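Protein of unknown function DUF574 (Streptomyces avermitilis, PDB 3GIW) is of unknown function but has a Rossmann-type methyltransferase fold that binds S-adenosyl-L-homocysteine, and is probably an S-adenosylmethionine-dependent methyltransferase. Local coordinates at residues Leu158-His171 against Leu187-Gly201. Residues are numbered along the deposited sequence; the frame is centred on the assembly and turned at random. Where two conformers were deposited one is given.
Sequences LTRPVALTVIAIVH and LEPLPSGSYLAMSIG
L164 lies alongside L196 on one face of a parallel strand pair, both side chains pointing the same way, with L164 CD2 3.9 Å from L196 CD1. CG of L164 stands anti to its backbone N (chi1 179°), and this torsion together with chi2 carries CD2 toward the backbone N and CB of L187 at the end of helix 179-187, while L164 CB meets L190 CD1. The side chain of L190 crosses that of V162 at about a right angle, with both methyls against V162, and CD2 also reaches L158 CD2. Backbone bonds hold the register, L164 N donating to Y195 O at 2.8 Å and A197 N to L164 O at 2.9 Å. Where strand 195-201 begins, S194 OG accepts an almost straight bond from V162 N (3.1 Å, 170°) and donates to P191 O in its carbonyl plane; that oxygen also takes S194 N, closing the type II turn.

Beyond I167, segment 158-171 turns through A168 towards the 3-10 segment at 170-171. The bond from S199 N to V166 O is weak, and beside it a water bridges the two segments, donating to both V166 O and S199 O and accepting from V170 N. S199 OG, held between the backbone N and carbonyl carbon (chi1 64°), accepts a bent hydrogen bond from A168 N at 2.9 Å, and also hydrogen-bonds to OD1 of N62, a residue of the S-adenosyl-L-homocysteine site. On the opposite face the bent chain of selenomethionine M198 brings CE against V170, 3.8 Å from its CB.

The segments form a beta-alpha-beta crossover through helix 179-187, as in Rossmann-fold methyltransferases. Strand 81-85 continues the sheet beyond 163-167 and antiparallel strand 269-275 beyond 195-201, while helix 55-75 covers the face bearing I167 and Y195.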
loop_
_atom_site.group_PDB
_atom_site.type_symbol
_atom_site.label_atom_id
_atom_site.label_comp_id
_atom_site.label_asym_id
_atom_site.label_seq_id
_atom_site.Cartn_x
_atom_site.Cartn_y
_atom_site.Cartn_z
ATOM N N LEU A 158 19.091 6.821 -6.565
ATOM C CA LEU A 158 18.084 6.914 -7.631
ATOM C C LEU A 158 18.635 6.742 -9.049
ATOM O O LEU A 158 17.897 6.898 -10.037
ATOM C CB LEU A 158 17.272 8.208 -7.512
ATOM C CG LEU A 158 16.544 8.417 -6.169
ATOM C CD1 LEU A 158 15.677 9.686 -6.285
ATOM C CD2 LEU A 158 15.708 7.180 -5.796
ATOM N N THR A 159 19.923 6.389 -9.151
ATOM C CA THR A 159 20.493 5.927 -10.412
ATOM C C THR A 159 20.467 4.404 -10.567
ATOM O O THR A 159 20.933 3.862 -11.583
ATOM C CB THR A 159 21.948 6.455 -10.628
ATOM O OG1 THR A 159 22.875 5.762 -9.786
ATOM C CG2 THR A 159 22.060 7.997 -10.376
ATOM N N ARG A 160 19.879 3.716 -9.597
ATOM C CA ARG A 160 19.732 2.251 -9.666
ATOM C C ARG A 160 18.260 1.897 -9.454
ATOM O O ARG A 160 17.524 2.695 -8.910
ATOM C CB ARG A 160 20.618 1.549 -8.639
ATOM C CG ARG A 160 22.103 1.738 -8.947
ATOM C CD ARG A 160 22.993 1.397 -7.772
ATOM N NE ARG A 160 24.351 1.916 -7.974
ATOM C CZ ARG A 160 25.250 1.346 -8.755
ATOM N NH1 ARG A 160 24.937 0.251 -9.425
ATOM N NH2 ARG A 160 26.456 1.893 -8.893
ATOM N N PRO A 161 17.804 0.727 -9.945
ATOM C CA PRO A 161 16.382 0.422 -9.876
ATOM C C PRO A 161 15.797 0.511 -8.470
ATOM O O PRO A 161 16.404 0.097 -7.476
ATOM C CB PRO A 161 16.304 -0.993 -10.448
ATOM C CG PRO A 161 17.508 -1.092 -11.349
ATOM C CD PRO A 161 18.571 -0.331 -10.631
ATOM N N VAL A 162 14.558 0.993 -8.433
ATOM C CA VAL A 162 13.749 1.100 -7.219
ATOM C C VAL A 162 12.347 0.535 -7.508
ATOM O O VAL A 162 11.820 0.734 -8.606
ATOM C CB VAL A 162 13.594 2.600 -6.832
ATOM C CG1 VAL A 162 12.691 2.794 -5.625
ATOM C CG2 VAL A 162 14.968 3.268 -6.485
ATOM N N ALA A 163 11.768 -0.200 -6.547
ATOM C CA ALA A 163 10.334 -0.532 -6.587
ATOM C C ALA A 163 9.547 0.497 -5.782
ATOM O O ALA A 163 9.777 0.653 -4.568
ATOM C CB ALA A 163 10.069 -1.897 -6.027
ATOM N N LEU A 164 8.646 1.180 -6.472
ATOM C CA LEU A 164 7.727 2.143 -5.909
ATOM C C LEU A 164 6.477 1.353 -5.533
ATOM O O LEU A 164 5.783 0.844 -6.416
ATOM C CB LEU A 164 7.398 3.233 -6.921
ATOM C CG LEU A 164 6.424 4.312 -6.477
ATOM C CD1 LEU A 164 6.934 5.138 -5.300
ATOM C CD2 LEU A 164 6.072 5.243 -7.652
ATOM N N THR A 165 6.228 1.248 -4.223
ATOM C CA THR A 165 5.042 0.542 -3.703
ATOM C C THR A 165 3.994 1.534 -3.193
ATOM O O THR A 165 4.288 2.357 -2.305
ATOM C CB THR A 165 5.432 -0.546 -2.656
ATOM O OG1 THR A 165 6.156 0.028 -1.590
ATOM C CG2 THR A 165 6.372 -1.579 -3.285
ATOM N N VAL A 166 2.793 1.485 -3.763
ATOM C CA VAL A 166 1.685 2.402 -3.425
ATOM C C VAL A 166 0.483 1.472 -3.136
ATOM O O VAL A 166 -0.322 1.208 -4.027
ATOM C CB VAL A 166 1.383 3.421 -4.553
ATOM C CG1 VAL A 166 0.362 4.425 -4.075
ATOM C CG2 VAL A 166 2.693 4.158 -4.977
ATOM N N ILE A 167 0.446 0.958 -1.904
ATOM C CA ILE A 167 -0.432 -0.142 -1.513
ATOM C C ILE A 167 -1.472 0.323 -0.491
ATOM O O ILE A 167 -1.165 0.947 0.521
ATOM C CB ILE A 167 0.428 -1.294 -0.972
ATOM C CG1 ILE A 167 1.368 -1.790 -2.092
ATOM C CG2 ILE A 167 -0.495 -2.418 -0.438
ATOM C CD1 ILE A 167 2.382 -2.866 -1.722
ATOM N N ALA A 168 -2.741 0.083 -0.828
ATOM C CA ALA A 168 -3.852 0.372 0.082
ATOM C C ALA A 168 -3.914 1.859 0.457
ATOM O O ALA A 168 -4.194 2.226 1.606
ATOM C CB ALA A 168 -3.788 -0.547 1.343
ATOM N N ILE A 169 -3.634 2.735 -0.515
ATOM C CA ILE A 169 -3.650 4.190 -0.276
ATOM C C ILE A 169 -4.356 5.016 -1.362
ATOM O O ILE A 169 -5.002 6.028 -1.070
ATOM C CB ILE A 169 -2.205 4.745 -0.081
ATOM C CG1 ILE A 169 -2.240 6.279 0.035
ATOM C CG2 ILE A 169 -1.306 4.347 -1.218
ATOM C CD1 ILE A 169 -0.998 6.875 0.640
ATOM N N VAL A 170 -4.257 4.606 -2.620
ATOM C CA VAL A 170 -4.630 5.478 -3.699
ATOM C C VAL A 170 -6.135 5.817 -3.744
ATOM O O VAL A 170 -6.563 6.885 -4.272
ATOM C CB VAL A 170 -4.080 4.928 -5.055
ATOM C CG1 VAL A 170 -5.024 3.899 -5.679
ATOM C CG2 VAL A 170 -3.821 6.111 -5.994
ATOM N N HIS A 171 -6.960 4.934 -3.204
ATOM C CA HIS A 171 -8.411 5.187 -3.180
ATOM C C HIS A 171 -8.785 6.322 -2.215
ATOM O O HIS A 171 -9.919 6.796 -2.235
ATOM C CB HIS A 171 -9.187 3.911 -2.856
ATOM C CG HIS A 171 -8.428 2.966 -1.990
ATOM N ND1 HIS A 171 -7.664 1.940 -2.494
ATOM C CD2 HIS A 171 -8.211 2.977 -0.657
ATOM C CE1 HIS A 171 -7.092 1.293 -1.494
ATOM N NE2 HIS A 171 -7.403 1.908 -0.366
ATOM N N LEU A 187 7.289 8.159 -10.027
ATOM C CA LEU A 187 8.013 7.159 -10.814
ATOM C C LEU A 187 9.059 7.817 -11.748
ATOM O O LEU A 187 10.038 7.183 -12.142
ATOM C CB LEU A 187 7.009 6.312 -11.624
ATOM C CG LEU A 187 7.531 5.040 -12.343
ATOM C CD1 LEU A 187 8.164 4.018 -11.401
ATOM C CD2 LEU A 187 6.380 4.371 -13.108
ATOM N N GLU A 188 8.838 9.077 -12.130
ATOM C CA GLU A 188 9.695 9.788 -13.093
ATOM C C GLU A 188 11.191 9.640 -12.816
ATOM O O GLU A 188 11.939 9.269 -13.731
ATOM C CB GLU A 188 9.322 11.276 -13.135
ATOM C CG GLU A 188 8.077 11.585 -13.900
ATOM C CD GLU A 188 8.248 11.474 -15.398
ATOM O OE1 GLU A 188 9.406 11.293 -15.858
ATOM O OE2 GLU A 188 7.209 11.573 -16.109
ATOM N N PRO A 189 11.644 9.964 -11.585
ATOM C CA PRO A 189 13.114 9.920 -11.319
ATOM C C PRO A 189 13.726 8.532 -11.172
ATOM O O PRO A 189 14.953 8.402 -11.004
ATOM C CB PRO A 189 13.249 10.680 -9.999
ATOM C CG PRO A 189 11.967 10.473 -9.312
ATOM C CD PRO A 189 10.928 10.499 -10.412
ATOM N N LEU A 190 12.905 7.495 -11.185
ATOM C CA LEU A 190 13.414 6.154 -10.978
ATOM C C LEU A 190 13.911 5.674 -12.349
ATOM O O LEU A 190 13.307 5.960 -13.373
ATOM C CB LEU A 190 12.319 5.270 -10.380
ATOM C CG LEU A 190 11.667 5.856 -9.127
ATOM C CD1 LEU A 190 10.660 4.877 -8.483
ATOM C CD2 LEU A 190 12.709 6.256 -8.100
ATOM N N PRO A 191 15.043 4.982 -12.379
ATOM C CA PRO A 191 15.598 4.529 -13.667
ATOM C C PRO A 191 14.865 3.376 -14.348
ATOM O O PRO A 191 14.061 2.663 -13.735
ATOM C CB PRO A 191 17.020 4.085 -13.303
ATOM C CG PRO A 191 16.959 3.807 -11.866
ATOM C CD PRO A 191 15.898 4.618 -11.239
ATOM N N SER A 192 15.187 3.166 -15.620
ATOM C CA SER A 192 14.798 1.966 -16.316
ATOM C C SER A 192 15.113 0.740 -15.469
ATOM O O SER A 192 16.178 0.653 -14.843
ATOM C CB SER A 192 15.539 1.903 -17.650
ATOM O OG SER A 192 15.049 2.947 -18.479
ATOM N N GLY A 193 14.157 -0.194 -15.417
ATOM C CA GLY A 193 14.285 -1.414 -14.610
ATOM C C GLY A 193 13.644 -1.282 -13.234
ATOM O O GLY A 193 13.560 -2.255 -12.484
ATOM N N SER A 194 13.193 -0.072 -12.918
ATOM C CA SER A 194 12.394 0.162 -11.717
ATOM C C SER A 194 11.006 -0.471 -11.902
ATOM O O SER A 194 10.635 -0.902 -13.022
ATOM C CB SER A 194 12.279 1.664 -11.434
ATOM O OG SER A 194 13.553 2.203 -11.085
ATOM N N TYR A 195 10.261 -0.563 -10.795
ATOM C CA TYR A 195 8.912 -1.149 -10.793
ATOM C C TYR A 195 7.908 -0.257 -10.070
ATOM O O TYR A 195 8.258 0.552 -9.194
ATOM C CB TYR A 195 8.914 -2.541 -10.134
ATOM C CG TYR A 195 9.510 -3.653 -10.991
ATOM C CD1 TYR A 195 10.897 -3.798 -11.139
ATOM C CD2 TYR A 195 8.687 -4.583 -11.618
ATOM C CE1 TYR A 195 11.434 -4.825 -11.883
ATOM C CE2 TYR A 195 9.221 -5.606 -12.382
ATOM C CZ TYR A 195 10.599 -5.709 -12.524
ATOM O OH TYR A 195 11.180 -6.732 -13.276
ATOM N N LEU A 196 6.643 -0.419 -10.444
ATOM C CA LEU A 196 5.480 0.140 -9.742
ATOM C C LEU A 196 4.640 -1.048 -9.297
ATOM O O LEU A 196 4.302 -1.900 -10.108
ATOM C CB LEU A 196 4.688 1.043 -10.679
ATOM C CG LEU A 196 3.375 1.598 -10.089
ATOM C CD1 LEU A 196 3.583 2.493 -8.859
ATOM C CD2 LEU A 196 2.591 2.379 -11.176
ATOM N N ALA A 197 4.293 -1.079 -8.015
ATOM C CA ALA A 197 3.400 -2.105 -7.426
ATOM C C ALA A 197 2.282 -1.349 -6.706
ATOM O O ALA A 197 2.565 -0.488 -5.860
ATOM C CB ALA A 197 4.126 -3.017 -6.442
HETATM N N MSE A 198 1.041 -1.710 -6.997
HETATM C CA MSE A 198 -0.102 -1.064 -6.387
HETATM C C MSE A 198 -1.209 -2.041 -6.033
HETATM O O MSE A 198 -1.447 -3.028 -6.694
HETATM C CB MSE A 198 -0.724 -0.020 -7.330
HETATM C CG MSE A 198 0.260 1.048 -7.853
HETATM SE SE MSE A 198 -0.684 2.409 -8.892
HETATM C CE MSE A 198 -1.699 3.196 -7.452
ATOM N N SER A 199 -1.969 -1.688 -4.999
ATOM C CA SER A 199 -3.317 -2.254 -4.801
ATOM C C SER A 199 -4.310 -1.093 -4.877
ATOM O O SER A 199 -4.090 -0.014 -4.258
ATOM C CB SER A 199 -3.451 -3.076 -3.537
ATOM O OG SER A 199 -3.275 -2.307 -2.384
ATOM N N ILE A 200 -5.404 -1.294 -5.609
ATOM C CA ILE A 200 -6.361 -0.267 -5.977
ATOM C C ILE A 200 -7.797 -0.714 -5.635
ATOM O O ILE A 200 -8.267 -1.754 -6.116
ATOM C CB ILE A 200 -6.253 0.012 -7.504
ATOM C CG1 ILE A 200 -4.842 0.529 -7.866
ATOM C CG2 ILE A 200 -7.286 1.040 -8.003
ATOM C CD1 ILE A 200 -4.510 0.568 -9.359
ATOM N N GLY A 201 -8.476 0.082 -4.806
ATOM C CA GLY A 201 -9.820 -0.278 -4.337
ATOM C C GLY A 201 -10.844 -0.217 -5.479
ATOM O O GLY A 201 -10.777 0.673 -6.370
HETATM O O HOH W 1 -2.887 2.199 -3.426
#